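Local coordinates for protein probable dehydrogenase (Bordetella bronchiseptica, PDB 3MOI) that is probably an NAD(P)-dependent dehydrogenase of the GFO/IDH/MocA oxidoreductase family, its physiological substrate not being established, at residues 83-88 and 108-113; 76-81 and 101-106. One frame throughout, in Å; residues are numbered along the deposited sequence.

Interaction 1 (83-88 and 108-113); sequences QASEQG and IEAVER
The CA atoms of S85 and V111 lie 5.6 Å apart, close for two helices, and the chains of 83-86 and 108-113 run in the same direction there. S85 supplies the side chain that enters the interface. Its CB rests against the backbone carbonyl of A110, 3.8 Å from A110 O, while its OG stands 3.6 Å from V111 CG2. The CB of V111 points away from the opposing helix, yet one branch still reaches it: CG2, set beside the residue's own backbone N, comes alongside the serine hydroxyl. A110 faces the opposing helix, its CB 4.1 Å from S85 OG. On the exposed side, the carboxylate of E86 and the guanidinium of R113 are oppositely charged, with E86 OE2 and R113 NH1 4.9 Å apart, too far for a salt bridge, though a weak electrostatic attraction is possible. Three residues after S85, G88 closes helix 77-86 in a Schellman motif, its phi positive at 65°. The S85 hydroxyl, lying beside the backbone N (chi1 -66°), is fixed by a hydrogen bond to V81 O. With OG bonded there, its position beside V111 CG2 probably costs little, and the short S85 and A110 side chains let the serine lie against the opposing backbone, consistent with the CA spacing.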
loop_
_atom_site.group_PDB
_atom_site.type_symbol
_atom_site.label_atom_id
_atom_site.label_comp_id
_atom_site.label_asym_id
_atom_site.label_seq_id
_atom_site.Cartn_x
_atom_site.Cartn_y
_atom_site.Cartn_z
ATOM N N GLN A 83 -16.802 -29.429 22.781
ATOM C CA GLN A 83 -16.885 -29.902 24.135
ATOM C C GLN A 83 -17.394 -28.796 25.062
ATOM O O GLN A 83 -18.289 -29.042 25.888
ATOM C CB GLN A 83 -15.527 -30.358 24.635
ATOM C CG GLN A 83 -15.142 -31.736 24.320
ATOM C CD GLN A 83 -13.717 -31.963 24.739
ATOM O OE1 GLN A 83 -13.458 -32.302 25.871
ATOM N NE2 GLN A 83 -12.792 -31.721 23.855
ATOM N N ALA A 84 -16.846 -27.590 24.947
ATOM C CA ALA A 84 -17.314 -26.510 25.828
ATOM C C ALA A 84 -18.786 -26.208 25.590
ATOM O O ALA A 84 -19.541 -26.031 26.539
ATOM C CB ALA A 84 -16.495 -25.263 25.657
ATOM N N SER A 85 -19.189 -26.182 24.320
ATOM C CA SER A 85 -20.583 -25.905 23.984
ATOM C C SER A 85 -21.516 -26.878 24.616
ATOM O O SER A 85 -22.606 -26.487 25.033
ATOM C CB SER A 85 -20.822 -26.065 22.503
ATOM O OG SER A 85 -20.133 -25.106 21.798
ATOM N N GLU A 86 -21.114 -28.155 24.631
ATOM C CA GLU A 86 -21.971 -29.219 25.172
ATOM C C GLU A 86 -22.129 -29.061 26.702
ATOM O O GLU A 86 -23.130 -29.483 27.229
ATOM C CB GLU A 86 -21.538 -30.643 24.697
ATOM C CG GLU A 86 -21.697 -30.708 23.153
ATOM C CD GLU A 86 -21.518 -32.079 22.460
ATOM O OE1 GLU A 86 -20.822 -33.009 23.014
ATOM O OE2 GLU A 86 -22.061 -32.148 21.303
ATOM N N GLN A 87 -21.192 -28.370 27.359
ATOM C CA GLN A 87 -21.389 -28.003 28.746
ATOM C C GLN A 87 -22.156 -26.690 28.995
ATOM O O GLN A 87 -22.318 -26.317 30.156
ATOM C CB GLN A 87 -20.070 -27.945 29.484
ATOM C CG GLN A 87 -19.327 -29.254 29.574
ATOM C CD GLN A 87 -20.158 -30.363 30.260
ATOM O OE1 GLN A 87 -20.628 -30.199 31.416
ATOM N NE2 GLN A 87 -20.323 -31.484 29.563
ATOM N N GLY A 88 -22.635 -26.007 27.955
ATOM C CA GLY A 88 -23.227 -24.643 28.132
ATOM C C GLY A 88 -22.237 -23.541 28.601
ATOM O O GLY A 88 -22.605 -22.634 29.375
ATOM N N ILE A 108 -20.049 -24.198 14.400
ATOM C CA ILE A 108 -21.222 -23.354 14.299
ATOM C C ILE A 108 -22.428 -24.133 14.847
ATOM O O ILE A 108 -23.164 -23.647 15.701
ATOM C CB ILE A 108 -21.402 -22.878 12.824
ATOM C CG1 ILE A 108 -20.277 -21.851 12.482
ATOM C CG2 ILE A 108 -22.792 -22.286 12.544
ATOM C CD1 ILE A 108 -20.059 -21.583 10.972
ATOM N N GLU A 109 -22.571 -25.374 14.421
ATOM C CA GLU A 109 -23.756 -26.124 14.732
ATOM C C GLU A 109 -23.810 -26.404 16.238
ATOM O O GLU A 109 -24.835 -26.202 16.891
ATOM C CB GLU A 109 -23.836 -27.353 13.827
ATOM C CG GLU A 109 -23.973 -26.964 12.319
ATOM C CD GLU A 109 -23.793 -28.121 11.265
ATOM O OE1 GLU A 109 -23.203 -29.193 11.569
ATOM O OE2 GLU A 109 -24.255 -27.941 10.099
ATOM N N ALA A 110 -22.662 -26.720 16.805
ATOM C CA ALA A 110 -22.582 -26.960 18.247
ATOM C C ALA A 110 -22.885 -25.691 19.064
ATOM O O ALA A 110 -23.651 -25.724 20.030
ATOM C CB ALA A 110 -21.208 -27.513 18.616
ATOM N N VAL A 111 -22.304 -24.576 18.671
ATOM C CA VAL A 111 -22.496 -23.329 19.408
ATOM C C VAL A 111 -23.936 -22.918 19.326
ATOM O O VAL A 111 -24.520 -22.594 20.355
ATOM C CB VAL A 111 -21.535 -22.209 18.887
ATOM C CG1 VAL A 111 -22.012 -20.845 19.247
ATOM C CG2 VAL A 111 -20.105 -22.500 19.380
ATOM N N GLU A 112 -24.532 -23.000 18.143
ATOM C CA GLU A 112 -25.908 -22.535 17.939
ATOM C C GLU A 112 -26.896 -23.407 18.660
ATOM O O GLU A 112 -27.725 -22.894 19.365
ATOM C CB GLU A 112 -26.250 -22.364 16.437
ATOM C CG GLU A 112 -25.457 -21.215 15.875
ATOM C CD GLU A 112 -25.619 -20.923 14.374
ATOM O OE1 GLU A 112 -26.230 -21.692 13.607
ATOM O OE2 GLU A 112 -25.063 -19.888 13.955
ATOM N N ARG A 113 -26.780 -24.718 18.549
ATOM C CA ARG A 113 -27.627 -25.646 19.284
ATOM C C ARG A 113 -27.438 -25.544 20.787
ATOM O O ARG A 113 -28.344 -25.726 21.561
ATOM C CB ARG A 113 -27.301 -27.086 18.780
ATOM C CG ARG A 113 -27.977 -28.345 19.525
ATOM C CD ARG A 113 -27.327 -29.775 19.037
ATOM N NE ARG A 113 -27.020 -29.707 17.571
ATOM C CZ ARG A 113 -25.815 -29.827 16.968
ATOM N NH1 ARG A 113 -24.681 -30.102 17.641
ATOM N NH2 ARG A 113 -25.748 -29.683 15.639
#

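Interaction 2 (76-81 and 101-106); sequences FHCEHV and RDEADR
The sulfur of C78 is met by two residues of helix 101-114: R106 NH1 lies 3.6 Å from C78 SG, and the aliphatic stems of both E103 and R106 also touch the sulfur, with E103 CG and R106 CB each 4.1 Å from it. The guanidinium approaches obliquely, in a van der Waals contact with the sulfur, with no hydrogen bond assigned. Backbone spacing agrees with this intimacy, for the CA atoms of C78 and E103 are 6.0 Å apart. The CB of C78 points toward the opposing helix, and chi1 of -178° swings its sulfur anti to the backbone N, into the notch between E103 and R106, one turn apart on their helix. E103, extended beyond CG, carries its carboxylate to the cysteine methylene, with E103 OE1 3.5 Å from C78 CB. R106 reaches C78 by another path: its chain bends at chi3 (64°), which folds the guanidinium back towards the cysteine. C78 is thus buried, E103 lies against it partly exposed, and R106 covers it from the solvent side. Helix 77-86 packs its inner side, through H77 and V81, on strand 67-70 of the parallel Rossmann sheet, and H77 ND1 also bonds to L97 O in the connection before helix 101-114. On that second helix, D105 and R101 form salt bridges with K366 and E370 of helix 362-381, so helix 101-114 lies between helix 77-86 and helix 362-381.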
loop_
_atom_site.group_PDB
_atom_site.type_symbol
_atom_site.label_atom_id
_atom_site.label_comp_id
_atom_site.label_asym_id
_atom_site.label_seq_id
_atom_site.Cartn_x
_atom_site.Cartn_y
_atom_site.Cartn_z
ATOM N N PHE A 76 -6.791 -28.707 17.572
ATOM C CA PHE A 76 -7.659 -29.080 18.678
ATOM C C PHE A 76 -8.857 -28.169 18.847
ATOM O O PHE A 76 -9.699 -28.435 19.678
ATOM C CB PHE A 76 -6.857 -29.112 19.976
ATOM C CG PHE A 76 -5.860 -30.211 20.022
ATOM C CD1 PHE A 76 -6.269 -31.508 20.255
ATOM C CD2 PHE A 76 -4.519 -29.964 19.778
ATOM C CE1 PHE A 76 -5.339 -32.559 20.270
ATOM C CE2 PHE A 76 -3.601 -30.974 19.759
ATOM C CZ PHE A 76 -4.001 -32.286 20.025
ATOM N N HIS A 77 -8.964 -27.089 18.075
ATOM C CA HIS A 77 -10.047 -26.127 18.314
ATOM C C HIS A 77 -11.436 -26.688 18.122
ATOM O O HIS A 77 -12.310 -26.465 18.936
ATOM C CB HIS A 77 -9.899 -24.931 17.447
ATOM C CG HIS A 77 -8.766 -24.048 17.823
ATOM N ND1 HIS A 77 -8.368 -22.995 17.035
ATOM C CD2 HIS A 77 -7.964 -24.033 18.902
ATOM C CE1 HIS A 77 -7.362 -22.371 17.620
ATOM N NE2 HIS A 77 -7.085 -22.988 18.745
ATOM N N CYS A 78 -11.654 -27.417 17.067
ATOM C CA CYS A 78 -12.967 -27.974 16.822
ATOM C C CYS A 78 -13.509 -28.765 18.007
ATOM O O CYS A 78 -14.623 -28.491 18.525
ATOM C CB CYS A 78 -12.957 -28.878 15.579
ATOM S SG CYS A 78 -14.579 -29.542 15.210
ATOM N N GLU A 79 -12.759 -29.761 18.444
ATOM C CA GLU A 79 -13.291 -30.586 19.525
ATOM C C GLU A 79 -13.346 -29.804 20.840
ATOM O O GLU A 79 -14.199 -30.046 21.652
ATOM C CB GLU A 79 -12.485 -31.884 19.712
ATOM C CG GLU A 79 -11.053 -31.644 20.232
ATOM C CD GLU A 79 -10.163 -32.896 20.127
ATOM O OE1 GLU A 79 -10.051 -33.569 21.234
ATOM O OE2 GLU A 79 -9.611 -33.182 18.969
ATOM N N HIS A 80 -12.436 -28.866 21.030
ATOM C CA HIS A 80 -12.468 -28.079 22.265
ATOM C C HIS A 80 -13.741 -27.209 22.272
ATOM O O HIS A 80 -14.432 -27.082 23.267
ATOM C CB HIS A 80 -11.182 -27.232 22.441
ATOM C CG HIS A 80 -10.007 -27.969 23.015
ATOM N ND1 HIS A 80 -8.722 -27.441 23.002
ATOM C CD2 HIS A 80 -9.918 -29.166 23.653
ATOM C CE1 HIS A 80 -7.898 -28.288 23.604
ATOM N NE2 HIS A 80 -8.597 -29.344 24.007
ATOM N N VAL A 81 -14.104 -26.683 21.113
ATOM C CA VAL A 81 -15.286 -25.851 21.018
ATOM C C VAL A 81 -16.560 -26.659 21.173
ATOM O O VAL A 81 -17.495 -26.251 21.897
ATOM C CB VAL A 81 -15.263 -25.034 19.727
ATOM C CG1 VAL A 81 -16.678 -24.661 19.298
ATOM C CG2 VAL A 81 -14.335 -23.789 19.927
ATOM N N ARG A 101 -13.284 -26.120 6.502
ATOM C CA ARG A 101 -14.653 -25.705 6.454
ATOM C C ARG A 101 -15.637 -26.626 7.180
ATOM O O ARG A 101 -16.557 -26.147 7.860
ATOM C CB ARG A 101 -15.047 -25.567 5.018
ATOM C CG ARG A 101 -14.324 -24.384 4.258
ATOM C CD ARG A 101 -14.386 -24.541 2.762
ATOM N NE ARG A 101 -15.309 -23.556 2.177
ATOM C CZ ARG A 101 -16.618 -23.722 1.929
ATOM N NH1 ARG A 101 -17.230 -24.877 2.214
ATOM N NH2 ARG A 101 -17.323 -22.699 1.391
ATOM N N ASP A 102 -15.465 -27.932 7.048
ATOM C CA ASP A 102 -16.308 -28.881 7.736
ATOM C C ASP A 102 -16.211 -28.698 9.247
ATOM O O ASP A 102 -17.225 -28.751 9.978
ATOM C CB ASP A 102 -15.881 -30.322 7.424
ATOM C CG ASP A 102 -16.133 -30.736 5.988
ATOM O OD1 ASP A 102 -17.096 -30.252 5.332
ATOM O OD2 ASP A 102 -15.371 -31.634 5.515
ATOM N N GLU A 103 -14.983 -28.574 9.730
ATOM C CA GLU A 103 -14.808 -28.259 11.138
ATOM C C GLU A 103 -15.597 -26.998 11.514
ATOM O O GLU A 103 -16.403 -26.972 12.481
ATOM C CB GLU A 103 -13.337 -28.111 11.522
ATOM C CG GLU A 103 -12.626 -29.479 11.583
ATOM C CD GLU A 103 -11.227 -29.489 12.267
ATOM O OE1 GLU A 103 -10.817 -28.500 12.890
ATOM O OE2 GLU A 103 -10.523 -30.543 12.188
ATOM N N ALA A 104 -15.365 -25.952 10.753
ATOM C CA ALA A 104 -16.040 -24.710 11.035
ATOM C C ALA A 104 -17.559 -24.928 11.086
ATOM O O ALA A 104 -18.212 -24.334 11.873
ATOM C CB ALA A 104 -15.682 -23.718 10.058
ATOM N N ASP A 105 -18.098 -25.826 10.284
ATOM C CA ASP A 105 -19.528 -26.089 10.325
ATOM C C ASP A 105 -19.864 -26.826 11.576
ATOM O O ASP A 105 -20.871 -26.534 12.162
ATOM C CB ASP A 105 -20.040 -26.885 9.101
ATOM C CG ASP A 105 -20.092 -26.027 7.830
ATOM O OD1 ASP A 105 -19.997 -24.749 7.938
ATOM O OD2 ASP A 105 -20.234 -26.608 6.729
ATOM N N ARG A 106 -19.038 -27.771 11.996
ATOM C CA ARG A 106 -19.349 -28.487 13.224
ATOM C C ARG A 106 -19.345 -27.558 14.416
ATOM O O ARG A 106 -20.122 -27.757 15.373
ATOM C CB ARG A 106 -18.352 -29.619 13.533
ATOM C CG ARG A 106 -18.404 -30.883 12.638
ATOM C CD ARG A 106 -17.449 -31.974 13.305
ATOM N NE ARG A 106 -17.972 -32.356 14.643
ATOM C CZ ARG A 106 -17.256 -32.770 15.696
ATOM N NH1 ARG A 106 -15.912 -32.836 15.687
ATOM N NH2 ARG A 106 -17.908 -33.096 16.799
#

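How the interactions relate
From the N terminus the chain meets 76-81, then 83-88, 101-106 and 108-113, so interactions 1 and 2 cross rather than nest. Each closes a loop with 19 residues between its segments, and both loops contain strand 90-93. The nearest pairs, C78 with E103 and S85 with V111, differ in sequence by 25 and 26 residues, evidence that helices 77-86 and 101-114 run side by side in one direction. The contact centres are 10 Å apart, and the two contacts touch where V111 CG2 lies 4.1 Å from V81 CG1. Together they join consecutive helices of the beta-alpha-beta succession linking strands 67-70, 90-93 and 118-120 in the Rossmann fold.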